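Local coordinates for endoglucanase A (Clostridium cellulolyticum, PDB 1EDG), which hydrolyses internal beta-1,4-glucosidic bonds of cellulose, acting as the catalytic domain of a family 5 glycoside hydrolase, at residues F75-I80 against K114-L119; E161-E166 against A215-M220; D202-V207 against L219-Y224; N245-I250 against G300-I305. All blocks are in the same frame, centred on the assembly; numbering follows the deposited sequence.

Interaction 1: residues F75-I80 against K114-L119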
loop_
_atom_site.group_PDB
_atom_site.type_symbol
_atom_site.label_atom_id
_atom_site.label_comp_id
_atom_site.label_asym_id
_atom_site.label_seq_id
_atom_site.Cartn_x
_atom_site.Cartn_y
_atom_site.Cartn_z
ATOM N N PHE A 75 -12.575 -9.132 2.151
ATOM C CA PHE A 75 -11.235 -8.738 1.711
ATOM C C PHE A 75 -10.503 -9.989 1.234
ATOM O O PHE A 75 -10.647 -11.053 1.837
ATOM C CB PHE A 75 -10.448 -8.119 2.876
ATOM C CG PHE A 75 -10.969 -6.782 3.332
ATOM C CD1 PHE A 75 -10.608 -5.612 2.665
ATOM C CD2 PHE A 75 -11.808 -6.688 4.440
ATOM C CE1 PHE A 75 -11.075 -4.365 3.100
ATOM C CE2 PHE A 75 -12.278 -5.456 4.880
ATOM C CZ PHE A 75 -11.914 -4.290 4.211
ATOM N N ASN A 76 -9.739 -9.887 0.150
ATOM C CA ASN A 76 -8.995 -11.052 -0.331
ATOM C C ASN A 76 -7.482 -10.793 -0.404
ATOM O O ASN A 76 -6.711 -11.649 -0.844
ATOM C CB ASN A 76 -9.520 -11.536 -1.685
ATOM C CG ASN A 76 -9.106 -12.976 -1.995
ATOM O OD1 ASN A 76 -9.098 -13.832 -1.109
ATOM N ND2 ASN A 76 -8.762 -13.245 -3.241
ATOM N N THR A 77 -7.061 -9.632 0.085
ATOM C CA THR A 77 -5.646 -9.266 0.066
ATOM C C THR A 77 -5.267 -8.527 1.341
ATOM O O THR A 77 -6.017 -7.677 1.818
ATOM C CB THR A 77 -5.348 -8.333 -1.137
ATOM O OG1 THR A 77 -5.719 -8.996 -2.354
ATOM C CG2 THR A 77 -3.866 -7.960 -1.190
ATOM N N VAL A 78 -4.122 -8.878 1.912
ATOM C CA VAL A 78 -3.635 -8.186 3.100
ATOM C C VAL A 78 -2.254 -7.621 2.777
ATOM O O VAL A 78 -1.391 -8.340 2.263
ATOM C CB VAL A 78 -3.476 -9.135 4.324
ATOM C CG1 VAL A 78 -2.924 -8.353 5.515
ATOM C CG2 VAL A 78 -4.811 -9.770 4.687
ATOM N N ARG A 79 -2.069 -6.322 2.982
ATOM C CA ARG A 79 -0.753 -5.736 2.770
ATOM C C ARG A 79 -0.131 -5.669 4.163
ATOM O O ARG A 79 -0.787 -5.249 5.135
ATOM C CB ARG A 79 -0.808 -4.337 2.135
ATOM C CG ARG A 79 0.591 -3.875 1.680
ATOM C CD ARG A 79 0.599 -2.621 0.810
ATOM N NE ARG A 79 0.393 -1.462 1.645
ATOM C CZ ARG A 79 1.213 -0.423 1.761
ATOM N NH1 ARG A 79 2.341 -0.326 1.072
ATOM N NH2 ARG A 79 0.938 0.478 2.677
ATOM N N ILE A 80 1.107 -6.126 4.261
ATOM C CA ILE A 80 1.826 -6.145 5.527
ATOM C C ILE A 80 3.052 -5.227 5.470
ATOM O O ILE A 80 4.117 -5.623 4.985
ATOM C CB ILE A 80 2.263 -7.591 5.880
ATOM C CG1 ILE A 80 1.033 -8.504 5.995
ATOM C CG2 ILE A 80 3.064 -7.603 7.169
ATOM C CD1 ILE A 80 1.364 -9.959 6.225
ATOM N N LYS A 114 -5.988 -18.681 2.046
ATOM C CA LYS A 114 -6.059 -18.571 0.583
ATOM C C LYS A 114 -6.115 -17.121 0.102
ATOM O O LYS A 114 -6.683 -16.825 -0.952
ATOM C CB LYS A 114 -7.266 -19.347 0.043
ATOM C CG LYS A 114 -7.176 -20.858 0.225
ATOM C CD LYS A 114 -8.547 -21.441 0.553
ATOM C CE LYS A 114 -9.024 -20.960 1.934
ATOM N NZ LYS A 114 -10.443 -21.299 2.248
ATOM N N MET A 115 -5.527 -16.219 0.880
ATOM C CA MET A 115 -5.522 -14.804 0.536
ATOM C C MET A 115 -4.233 -14.411 -0.162
ATOM O O MET A 115 -3.277 -15.187 -0.212
ATOM C CB MET A 115 -5.668 -13.948 1.793
ATOM C CG MET A 115 -6.951 -14.167 2.563
ATOM S SD MET A 115 -6.948 -13.250 4.112
ATOM C CE MET A 115 -7.728 -11.743 3.627
ATOM N N TYR A 116 -4.233 -13.218 -0.741
ATOM C CA TYR A 116 -3.049 -12.686 -1.394
ATOM C C TYR A 116 -2.359 -11.785 -0.356
ATOM O O TYR A 116 -3.025 -11.179 0.493
ATOM C CB TYR A 116 -3.442 -11.892 -2.645
ATOM C CG TYR A 116 -3.890 -12.771 -3.794
ATOM C CD1 TYR A 116 -5.214 -13.209 -3.893
ATOM C CD2 TYR A 116 -2.976 -13.199 -4.758
ATOM C CE1 TYR A 116 -5.611 -14.060 -4.921
ATOM C CE2 TYR A 116 -3.361 -14.046 -5.790
ATOM C CZ TYR A 116 -4.681 -14.478 -5.864
ATOM O OH TYR A 116 -5.054 -15.345 -6.873
ATOM N N VAL A 117 -1.032 -11.728 -0.394
ATOM C CA VAL A 117 -0.284 -10.918 0.557
ATOM C C VAL A 117 0.741 -10.036 -0.140
ATOM O O VAL A 117 1.392 -10.463 -1.093
ATOM C CB VAL A 117 0.481 -11.813 1.567
ATOM C CG1 VAL A 117 1.287 -10.950 2.547
ATOM C CG2 VAL A 117 -0.487 -12.703 2.325
ATOM N N ILE A 118 0.872 -8.804 0.336
ATOM C CA ILE A 118 1.862 -7.882 -0.199
ATOM C C ILE A 118 2.846 -7.590 0.931
ATOM O O ILE A 118 2.444 -7.112 1.987
ATOM C CB ILE A 118 1.238 -6.550 -0.655
ATOM C CG1 ILE A 118 0.312 -6.778 -1.856
ATOM C CG2 ILE A 118 2.344 -5.556 -1.025
ATOM C CD1 ILE A 118 -0.538 -5.573 -2.197
ATOM N N LEU A 119 4.115 -7.922 0.719
ATOM C CA LEU A 119 5.177 -7.682 1.702
ATOM C C LEU A 119 6.052 -6.557 1.135
ATOM O O LEU A 119 6.438 -6.613 -0.031
ATOM C CB LEU A 119 6.041 -8.935 1.860
ATOM C CG LEU A 119 6.282 -9.605 3.213
ATOM C CD1 LEU A 119 7.541 -10.422 3.088
ATOM C CD2 LEU A 119 6.431 -8.602 4.342
HETATM O O HOH W 1 -8.444 -16.103 -2.831
#

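Interaction 2: residues E161-E166 against A215-M220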
loop_
_atom_site.group_PDB
_atom_site.type_symbol
_atom_site.label_atom_id
_atom_site.label_comp_id
_atom_site.label_asym_id
_atom_site.label_seq_id
_atom_site.Cartn_x
_atom_site.Cartn_y
_atom_site.Cartn_z
ATOM N N GLU A 161 2.402 -17.313 -6.536
ATOM C CA GLU A 161 1.885 -15.999 -6.920
ATOM C C GLU A 161 1.000 -15.285 -5.905
ATOM O O GLU A 161 0.698 -14.107 -6.072
ATOM C CB GLU A 161 1.184 -16.049 -8.290
ATOM C CG GLU A 161 -0.186 -16.744 -8.319
ATOM C CD GLU A 161 -0.114 -18.266 -8.169
ATOM O OE1 GLU A 161 0.857 -18.889 -8.664
ATOM O OE2 GLU A 161 -1.047 -18.841 -7.560
ATOM N N HIS A 162 0.575 -15.987 -4.858
ATOM C CA HIS A 162 -0.236 -15.352 -3.828
ATOM C C HIS A 162 0.575 -14.325 -3.031
ATOM O O HIS A 162 0.003 -13.451 -2.384
ATOM C CB HIS A 162 -0.862 -16.391 -2.905
ATOM C CG HIS A 162 -2.067 -17.050 -3.493
ATOM N ND1 HIS A 162 -1.983 -18.060 -4.428
ATOM C CD2 HIS A 162 -3.387 -16.793 -3.333
ATOM C CE1 HIS A 162 -3.200 -18.391 -4.824
ATOM N NE2 HIS A 162 -4.069 -17.637 -4.175
ATOM N N LEU A 163 1.902 -14.433 -3.082
ATOM C CA LEU A 163 2.777 -13.492 -2.385
ATOM C C LEU A 163 3.384 -12.501 -3.384
ATOM O O LEU A 163 4.031 -12.896 -4.360
ATOM C CB LEU A 163 3.883 -14.243 -1.633
ATOM C CG LEU A 163 4.907 -13.402 -0.865
ATOM C CD1 LEU A 163 4.216 -12.573 0.205
ATOM C CD2 LEU A 163 5.960 -14.319 -0.248
ATOM N N ILE A 164 3.160 -11.217 -3.127
ATOM C CA ILE A 164 3.631 -10.117 -3.973
ATOM C C ILE A 164 4.650 -9.294 -3.175
ATOM O O ILE A 164 4.455 -9.076 -1.975
ATOM C CB ILE A 164 2.435 -9.198 -4.341
ATOM C CG1 ILE A 164 1.347 -10.016 -5.049
ATOM C CG2 ILE A 164 2.894 -8.013 -5.200
ATOM C CD1 ILE A 164 -0.033 -9.384 -4.987
ATOM N N PHE A 165 5.729 -8.854 -3.831
ATOM C CA PHE A 165 6.761 -8.050 -3.170
ATOM C C PHE A 165 6.650 -6.603 -3.623
ATOM O O PHE A 165 6.570 -6.341 -4.820
ATOM C CB PHE A 165 8.167 -8.536 -3.529
ATOM C CG PHE A 165 8.532 -9.871 -2.950
ATOM C CD1 PHE A 165 7.859 -10.391 -1.843
ATOM C CD2 PHE A 165 9.587 -10.597 -3.498
ATOM C CE1 PHE A 165 8.232 -11.615 -1.287
ATOM C CE2 PHE A 165 9.973 -11.826 -2.952
ATOM C CZ PHE A 165 9.291 -12.336 -1.840
ATOM N N GLU A 166 6.668 -5.675 -2.670
ATOM C CA GLU A 166 6.610 -4.241 -2.950
ATOM C C GLU A 166 7.966 -3.695 -2.471
ATOM O O GLU A 166 8.193 -3.545 -1.269
ATOM C CB GLU A 166 5.461 -3.604 -2.173
ATOM C CG GLU A 166 5.312 -2.103 -2.346
ATOM C CD GLU A 166 4.281 -1.520 -1.389
ATOM O OE1 GLU A 166 3.221 -2.140 -1.206
ATOM O OE2 GLU A 166 4.526 -0.445 -0.811
ATOM N N ALA A 215 11.265 -15.747 -9.699
ATOM C CA ALA A 215 11.472 -15.320 -11.073
ATOM C C ALA A 215 10.180 -14.914 -11.767
ATOM O O ALA A 215 10.200 -14.091 -12.680
ATOM C CB ALA A 215 12.143 -16.430 -11.860
ATOM N N SER A 216 9.058 -15.472 -11.329
ATOM C CA SER A 216 7.786 -15.180 -11.973
ATOM C C SER A 216 6.718 -14.449 -11.161
ATOM O O SER A 216 5.656 -14.143 -11.693
ATOM C CB SER A 216 7.199 -16.478 -12.538
ATOM O OG SER A 216 7.024 -17.450 -11.516
ATOM N N ARG A 217 6.978 -14.157 -9.893
ATOM C CA ARG A 217 5.966 -13.481 -9.080
ATOM C C ARG A 217 5.784 -12.010 -9.463
ATOM O O ARG A 217 6.634 -11.422 -10.125
ATOM C CB ARG A 217 6.266 -13.633 -7.575
ATOM C CG ARG A 217 7.249 -12.638 -6.984
ATOM C CD ARG A 217 7.330 -12.761 -5.450
ATOM N NE ARG A 217 8.026 -13.980 -5.030
ATOM C CZ ARG A 217 7.425 -15.104 -4.645
ATOM N NH1 ARG A 217 6.096 -15.184 -4.604
ATOM N NH2 ARG A 217 8.151 -16.176 -4.353
ATOM N N TYR A 218 4.642 -11.439 -9.098
ATOM C CA TYR A 218 4.366 -10.035 -9.381
ATOM C C TYR A 218 5.135 -9.148 -8.399
ATOM O O TYR A 218 5.264 -9.486 -7.213
ATOM C CB TYR A 218 2.865 -9.751 -9.280
ATOM C CG TYR A 218 2.074 -10.253 -10.462
ATOM C CD1 TYR A 218 1.626 -11.570 -10.517
ATOM C CD2 TYR A 218 1.791 -9.411 -11.536
ATOM C CE1 TYR A 218 0.912 -12.040 -11.618
ATOM C CE2 TYR A 218 1.086 -9.867 -12.640
ATOM C CZ TYR A 218 0.647 -11.177 -12.675
ATOM O OH TYR A 218 -0.053 -11.626 -13.771
ATOM N N LEU A 219 5.654 -8.031 -8.901
ATOM C CA LEU A 219 6.408 -7.082 -8.095
ATOM C C LEU A 219 5.766 -5.701 -8.222
ATOM O O LEU A 219 5.266 -5.354 -9.286
ATOM C CB LEU A 219 7.866 -7.026 -8.580
ATOM C CG LEU A 219 8.626 -8.358 -8.654
ATOM C CD1 LEU A 219 10.031 -8.147 -9.216
ATOM C CD2 LEU A 219 8.704 -9.004 -7.269
ATOM N N MET A 220 5.778 -4.919 -7.145
ATOM C CA MET A 220 5.194 -3.580 -7.161
ATOM C C MET A 220 6.268 -2.504 -7.055
ATOM O O MET A 220 7.207 -2.623 -6.258
ATOM C CB MET A 220 4.194 -3.413 -6.011
ATOM C CG MET A 220 2.891 -4.168 -6.206
ATOM S SD MET A 220 1.892 -4.249 -4.688
ATOM C CE MET A 220 1.462 -2.519 -4.439
HETATM O O HOH W 2 2.960 -12.628 -7.066
#

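Interaction 3: residues D202-V207 against L219-Y224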
loop_
_atom_site.group_PDB
_atom_site.type_symbol
_atom_site.label_atom_id
_atom_site.label_comp_id
_atom_site.label_asym_id
_atom_site.label_seq_id
_atom_site.Cartn_x
_atom_site.Cartn_y
_atom_site.Cartn_z
ATOM N N ASP A 202 17.144 -2.152 -9.232
ATOM C CA ASP A 202 17.978 -3.026 -8.396
ATOM C C ASP A 202 17.113 -4.049 -7.647
ATOM O O ASP A 202 17.482 -5.216 -7.534
ATOM C CB ASP A 202 18.797 -2.201 -7.394
ATOM C CG ASP A 202 19.872 -1.355 -8.069
ATOM O OD1 ASP A 202 20.456 -1.808 -9.078
ATOM O OD2 ASP A 202 20.135 -0.231 -7.592
ATOM N N PHE A 203 15.971 -3.588 -7.137
ATOM C CA PHE A 203 15.013 -4.432 -6.417
ATOM C C PHE A 203 14.568 -5.589 -7.319
ATOM O O PHE A 203 14.637 -6.759 -6.927
ATOM C CB PHE A 203 13.817 -3.568 -5.973
ATOM C CG PHE A 203 12.531 -4.331 -5.767
ATOM C CD1 PHE A 203 12.448 -5.370 -4.843
ATOM C CD2 PHE A 203 11.396 -3.988 -6.494
ATOM C CE1 PHE A 203 11.249 -6.059 -4.646
ATOM C CE2 PHE A 203 10.191 -4.666 -6.307
ATOM C CZ PHE A 203 10.116 -5.707 -5.380
ATOM N N VAL A 204 14.141 -5.255 -8.537
ATOM C CA VAL A 204 13.698 -6.264 -9.497
ATOM C C VAL A 204 14.821 -7.251 -9.844
ATOM O O VAL A 204 14.634 -8.467 -9.774
ATOM C CB VAL A 204 13.157 -5.596 -10.796
ATOM C CG1 VAL A 204 12.802 -6.654 -11.838
ATOM C CG2 VAL A 204 11.936 -4.741 -10.472
ATOM N N ASN A 205 15.997 -6.729 -10.185
ATOM C CA ASN A 205 17.136 -7.577 -10.537
ATOM C C ASN A 205 17.507 -8.559 -9.439
ATOM O O ASN A 205 17.741 -9.741 -9.710
ATOM C CB ASN A 205 18.351 -6.725 -10.906
ATOM C CG ASN A 205 18.183 -6.024 -12.243
ATOM O OD1 ASN A 205 17.295 -6.369 -13.021
ATOM N ND2 ASN A 205 19.021 -5.036 -12.509
ATOM N N THR A 206 17.545 -8.073 -8.202
ATOM C CA THR A 206 17.891 -8.907 -7.050
ATOM C C THR A 206 16.896 -10.052 -6.845
ATOM O O THR A 206 17.290 -11.207 -6.672
ATOM C CB THR A 206 17.981 -8.054 -5.766
ATOM O OG1 THR A 206 18.993 -7.055 -5.938
ATOM C CG2 THR A 206 18.318 -8.917 -4.555
ATOM N N VAL A 207 15.605 -9.735 -6.864
ATOM C CA VAL A 207 14.578 -10.753 -6.678
ATOM C C VAL A 207 14.602 -11.797 -7.805
ATOM O O VAL A 207 14.601 -13.004 -7.549
ATOM C CB VAL A 207 13.168 -10.105 -6.565
ATOM C CG1 VAL A 207 12.087 -11.175 -6.506
ATOM C CG2 VAL A 207 13.102 -9.221 -5.321
ATOM N N LEU A 219 5.654 -8.031 -8.901
ATOM C CA LEU A 219 6.408 -7.082 -8.095
ATOM C C LEU A 219 5.766 -5.701 -8.222
ATOM O O LEU A 219 5.266 -5.354 -9.286
ATOM C CB LEU A 219 7.866 -7.026 -8.580
ATOM C CG LEU A 219 8.626 -8.358 -8.654
ATOM C CD1 LEU A 219 10.031 -8.147 -9.216
ATOM C CD2 LEU A 219 8.704 -9.004 -7.269
ATOM N N MET A 220 5.778 -4.919 -7.145
ATOM C CA MET A 220 5.194 -3.580 -7.161
ATOM C C MET A 220 6.268 -2.504 -7.055
ATOM O O MET A 220 7.207 -2.623 -6.258
ATOM C CB MET A 220 4.194 -3.413 -6.011
ATOM C CG MET A 220 2.891 -4.168 -6.206
ATOM S SD MET A 220 1.892 -4.249 -4.688
ATOM C CE MET A 220 1.462 -2.519 -4.439
ATOM N N CYS A 221 6.098 -1.435 -7.831
ATOM C CA CYS A 221 7.044 -0.328 -7.844
ATOM C C CYS A 221 6.339 1.026 -7.815
ATOM O O CYS A 221 5.429 1.272 -8.613
ATOM C CB CYS A 221 7.916 -0.390 -9.105
ATOM S SG CYS A 221 8.898 -1.885 -9.266
ATOM N N PRO A 222 6.688 1.888 -6.843
ATOM C CA PRO A 222 6.099 3.217 -6.711
ATOM C C PRO A 222 7.008 4.267 -7.366
ATOM O O PRO A 222 8.169 3.979 -7.700
ATOM C CB PRO A 222 6.078 3.424 -5.199
ATOM C CG PRO A 222 7.359 2.789 -4.781
ATOM C CD PRO A 222 7.398 1.509 -5.600
ATOM N N GLY A 223 6.446 5.448 -7.586
ATOM C CA GLY A 223 7.197 6.570 -8.116
ATOM C C GLY A 223 7.470 7.434 -6.895
ATOM O O GLY A 223 7.271 6.977 -5.766
ATOM N N TYR A 224 7.877 8.683 -7.094
ATOM C CA TYR A 224 8.170 9.589 -5.978
ATOM C C TYR A 224 7.002 9.679 -4.979
ATOM O O TYR A 224 5.876 10.025 -5.358
ATOM C CB TYR A 224 8.530 10.985 -6.509
ATOM C CG TYR A 224 9.132 11.908 -5.467
ATOM C CD1 TYR A 224 10.486 11.842 -5.147
ATOM C CD2 TYR A 224 8.340 12.824 -4.784
ATOM C CE1 TYR A 224 11.035 12.662 -4.164
ATOM C CE2 TYR A 224 8.875 13.647 -3.799
ATOM C CZ TYR A 224 10.223 13.560 -3.489
ATOM O OH TYR A 224 10.732 14.341 -2.475
#

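Interaction 4: residues N245-I250 against G300-I305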
loop_
_atom_site.group_PDB
_atom_site.type_symbol
_atom_site.label_atom_id
_atom_site.label_comp_id
_atom_site.label_asym_id
_atom_site.label_seq_id
_atom_site.Cartn_x
_atom_site.Cartn_y
_atom_site.Cartn_z
ATOM N N ASN A 245 9.445 -13.040 -19.048
ATOM C CA ASN A 245 8.384 -12.505 -18.205
ATOM C C ASN A 245 7.655 -11.477 -19.046
ATOM O O ASN A 245 8.266 -10.784 -19.867
ATOM C CB ASN A 245 8.949 -11.810 -16.958
ATOM C CG ASN A 245 8.989 -12.716 -15.742
ATOM O OD1 ASN A 245 8.626 -13.894 -15.805
ATOM N ND2 ASN A 245 9.416 -12.161 -14.619
ATOM N N ASN A 246 6.353 -11.370 -18.840
ATOM C CA ASN A 246 5.567 -10.403 -19.573
ATOM C C ASN A 246 4.539 -9.778 -18.648
ATOM O O ASN A 246 3.744 -10.486 -18.028
ATOM C CB ASN A 246 4.875 -11.068 -20.768
ATOM C CG ASN A 246 4.058 -10.086 -21.588
ATOM O OD1 ASN A 246 4.551 -9.032 -21.996
ATOM N ND2 ASN A 246 2.795 -10.419 -21.822
ATOM N N ASN A 247 4.636 -8.461 -18.485
ATOM C CA ASN A 247 3.693 -7.695 -17.674
ATOM C C ASN A 247 3.587 -8.178 -16.222
ATOM O O ASN A 247 2.483 -8.370 -15.707
ATOM C CB ASN A 247 2.312 -7.744 -18.358
ATOM C CG ASN A 247 1.399 -6.616 -17.934
ATOM O OD1 ASN A 247 1.846 -5.517 -17.628
ATOM N ND2 ASN A 247 0.095 -6.873 -17.967
ATOM N N LYS A 248 4.730 -8.378 -15.566
ATOM C CA LYS A 248 4.745 -8.834 -14.172
ATOM C C LYS A 248 5.056 -7.719 -13.165
ATOM O O LYS A 248 5.273 -7.991 -11.981
ATOM C CB LYS A 248 5.735 -9.989 -13.986
ATOM C CG LYS A 248 5.256 -11.314 -14.550
ATOM C CD LYS A 248 4.002 -11.774 -13.832
ATOM C CE LYS A 248 3.547 -13.134 -14.312
ATOM N NZ LYS A 248 3.061 -13.069 -15.710
ATOM N N ILE A 249 5.094 -6.473 -13.633
ATOM C CA ILE A 249 5.386 -5.332 -12.762
ATOM C C ILE A 249 4.120 -4.497 -12.579
ATOM O O ILE A 249 3.484 -4.083 -13.553
ATOM C CB ILE A 249 6.528 -4.423 -13.328
ATOM C CG1 ILE A 249 7.794 -5.246 -13.626
ATOM C CG2 ILE A 249 6.841 -3.300 -12.345
ATOM C CD1 ILE A 249 8.373 -5.953 -12.431
ATOM N N ILE A 250 3.760 -4.266 -11.322
ATOM C CA ILE A 250 2.570 -3.503 -10.957
ATOM C C ILE A 250 2.965 -2.122 -10.423
ATOM O O ILE A 250 3.884 -2.009 -9.604
ATOM C CB ILE A 250 1.775 -4.248 -9.847
ATOM C CG1 ILE A 250 1.389 -5.646 -10.319
ATOM C CG2 ILE A 250 0.531 -3.458 -9.451
ATOM C CD1 ILE A 250 0.800 -6.513 -9.221
ATOM N N GLY A 300 -3.704 -2.026 -20.233
ATOM C CA GLY A 300 -3.431 -3.340 -19.673
ATOM C C GLY A 300 -2.265 -3.505 -18.708
ATOM O O GLY A 300 -1.797 -4.632 -18.502
ATOM N N ILE A 301 -1.765 -2.402 -18.154
ATOM C CA ILE A 301 -0.668 -2.452 -17.180
ATOM C C ILE A 301 -1.343 -2.290 -15.820
ATOM O O ILE A 301 -2.037 -1.296 -15.581
ATOM C CB ILE A 301 0.357 -1.321 -17.421
ATOM C CG1 ILE A 301 1.032 -1.528 -18.781
ATOM C CG2 ILE A 301 1.421 -1.320 -16.321
ATOM C CD1 ILE A 301 1.739 -0.320 -19.283
ATOM N N PRO A 302 -1.176 -3.282 -14.925
ATOM C CA PRO A 302 -1.801 -3.219 -13.599
ATOM C C PRO A 302 -1.315 -2.119 -12.657
ATOM O O PRO A 302 -0.117 -1.800 -12.613
ATOM C CB PRO A 302 -1.549 -4.618 -13.039
ATOM C CG PRO A 302 -0.277 -5.024 -13.677
ATOM C CD PRO A 302 -0.408 -4.531 -15.089
ATOM N N VAL A 303 -2.263 -1.561 -11.903
ATOM C CA VAL A 303 -2.004 -0.516 -10.914
ATOM C C VAL A 303 -2.800 -0.846 -9.641
ATOM O O VAL A 303 -3.951 -1.300 -9.707
ATOM C CB VAL A 303 -2.450 0.882 -11.416
ATOM C CG1 VAL A 303 -2.152 1.943 -10.351
ATOM C CG2 VAL A 303 -1.744 1.245 -12.722
ATOM N N ILE A 304 -2.171 -0.640 -8.490
ATOM C CA ILE A 304 -2.815 -0.896 -7.209
ATOM C C ILE A 304 -2.709 0.343 -6.326
ATOM O O ILE A 304 -1.633 0.937 -6.211
ATOM C CB ILE A 304 -2.147 -2.095 -6.454
ATOM C CG1 ILE A 304 -2.481 -3.426 -7.131
ATOM C CG2 ILE A 304 -2.583 -2.124 -4.990
ATOM C CD1 ILE A 304 -1.783 -4.620 -6.501
ATOM N N ILE A 305 -3.844 0.794 -5.797
ATOM C CA ILE A 305 -3.851 1.918 -4.861
ATOM C C ILE A 305 -3.634 1.191 -3.521
ATOM O O ILE A 305 -4.576 0.642 -2.931
ATOM C CB ILE A 305 -5.200 2.692 -4.873
ATOM C CG1 ILE A 305 -5.388 3.401 -6.223
ATOM C CG2 ILE A 305 -5.235 3.721 -3.740
ATOM C CD1 ILE A 305 -6.720 4.111 -6.385
#

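Interaction 1: residues F75-I80 against K114-L119
Lys114 meets Asn76 through a shared water, which donates to Lys114 O at 2.7 Å and accepts from Asn76 ND2. Lys114, with its positive phi, is also the C-prime residue of the Schellman motif that ends helix 97-111. Met115 bends its chain at the sulfur and lays CE 3.7 Å from Val78 CG2, next to Phe75 O. Tyr116 opens the strand proper: its N-H reaches Asn76 O at 2.9 Å in an almost straight bond (176°), and its O accepts from Val78 N. The amide of Asn76 stands at the edge of the Tyr116 ring, the two planes 81° apart, with ND2 3.6 Å from CD1; the same ND2 bonds Gly28 O. Strands 77-80 and 116-120 are parallel neighbours in the eight-stranded TIM barrel, and consecutive residues show opposite faces of the sheet. Val117 points to helix 97-111 and offers CG1 to Ile80 CD1 at 3.8 Å; both residues pack on that helix, against Cys110, Val106 and Val107. Ile118 turns to the other face, where its CB packs 3.6 Å from Arg79 CG. A chi1 of -169°, trans to the backbone nitrogen, carries the aliphatic part of Arg79 past Ile118 while the guanidinium goes on to Glu307, Glu166 and Asn34. Ile118 N and O bond Val78 O and Ile80 N, the latter at 2.8 Å. Leu119 closes the contact with CD2 3.8 Å from Ile80 O.

Interaction 2: residues E161-E166 against A215-M220
Phe165 and its neighbours run parallel to 217-220, the two chains 30° apart end to end, and join by a weak bond from Phe165 N to Tyr218 O (3.5 Å) and a sound one from Met220 N to Phe165 O (2.8 Å). Beside this pairing Arg217 reaches back across the gap. Its CG sits between the backbone N and the carbonyl carbon (chi1 84°), and an extended next torsion carries CD over one face of the Phe165 ring, 3.8 Å from the centroid. The bend about CG-CD then turns NE over the same ring, so the cation-pi contact is off-centre, with guanidinium and ring planes 43° apart. NH1 donates to Leu163 O at 3.1 Å, the oxygen lying at the guanidinium edge but tilted somewhat out of its plane, while NH2 bonds Asn214 OD1 and Tyr159 O. Strands 163-166 and 219-222 are the fourth and fifth of the TIM barrel, and the arginine binds at their N-terminal ends. There a water donates to Glu161 O and Leu163 O and accepts from Tyr218 N, linking the chains where direct pairing has not begun. Leu219 places CD2 3.8 Å from Phe165 CB, on the side where helix 187-209 packs. On the opposite face Ile164 CG2 lies 3.4 Å from Tyr218 O and 3.9 Å from Met220 SD. Met220 bends about its CG-SD bond, setting CE 3.7 Å from OE1 of Glu166, whose OE2 forms a salt bridge with Arg79.

Interaction 3: residues D202-V207 against L219-Y224
Leu219 fits among Phe203, Val204 and Val207, where helix 187-209 packs on strand 219-222 as part of the beta-alpha-beta crossover that starts at strand 163-166 of the TIM barrel. Segment 202-207 of the helix and strand 219-222 run nearly antiparallel, 166° apart, with their axes 9.9 Å from each other at closest approach. The two Leu219 methyls divide the work: CD1 lies 4.1 Å from Val204 CG1, and CD2 lies 4.1 Å from Val207 CG1, on the next turn of the helix. Phe203 reaches further along the strand. Its chi1 of 155° directs the ring at the strand, bringing CE2 to 4.0 Å from Leu219 CB and 3.6 Å from Met220 O. Cys221 SG stands at the edge of this ring, 5.4 Å from the centroid, in a sulfur-aromatic contact, with Val204 CG2 also close to the sulfur. No hydrogen bond crosses this apolar interface. One layer out, Trp149 and Ile145 of helix 138-155 pack on Phe203, and Pro239 packs on both Val204 and Cys221. Within the helix, Asp202 O takes two hydrogen bonds from one residue, Thr206 N and Thr206 OG1, which approach from opposite faces of the carbonyl plane, the hydroxyl at 2.9 Å.

Interaction 4: residues N245-I250 against G300-I305
Asn247 makes the one direct hydrogen bond between the segments, from ND2 to Gly300 O at 3.0 Å. The nitrogen lies almost on the extension of the carbonyl bond, although the acceptor is 25° out of the amide plane. The Asn247 side chain leaves its backbone N on the far side of the CA-CB bond (chi1 -159°), which swings the amide across toward Gly300, whose oxygen also accepts from Asn20 ND2. Gly300 itself has positive phi, at backbone angles that suit glycine, and is the C-prime residue of the Schellman motif that ends helix 279-297. Among weaker contacts, Ile250 CA makes a bent CA-H...O contact with Pro302 O at 3.6 Å. Asn247 OD1 comes close to Pro302 CD, at 3.5 Å. The regular backbone bonds between strands 249-254 and 303-308, the sixth and seventh of the TIM barrel, start at Val251, which pairs with Pro302 and Ile304. Apolar packing fills the rest. Ile250 crosses the Pro302 ring at about a right angle, CG1 being 3.8 Å from Pro302 CG. Its other branch, CG2, lies 3.8 Å from Ile304 CG1, and Met220 touches both isoleucines from strand 219-222. Helix 21-29 packs against Pro302 through Val26 and against Ile304 through Leu29. Pro302 has no N-H to give, so it offers its carbonyl O and an apolar ring, while Asn247 ND2 supplies the bond to Gly300 O instead.

In the fold
All four interactions belong to one eight-stranded parallel barrel. Interactions 1, 2 and 4 follow its strand order and come in series along the chain: interaction 1 joins the second and third strands, interaction 2 the fourth and fifth, interaction 4 the sixth and seventh. Backbone bonds between 116-120 and 163-166, and between 219-222 and 249-254, probably link these pairs into a continuous wall. Interaction 3 adds an outer layer, setting helix 187-209 against strand 219-222, where interaction 2 also ends; the two share Leu219 and Met220, their centres about 10 Å apart. The centres of interactions 1 and 4 are about 17 Å apart, without touching. Together they trace over half of the closed sheet on which this family 5 catalytic domain is built.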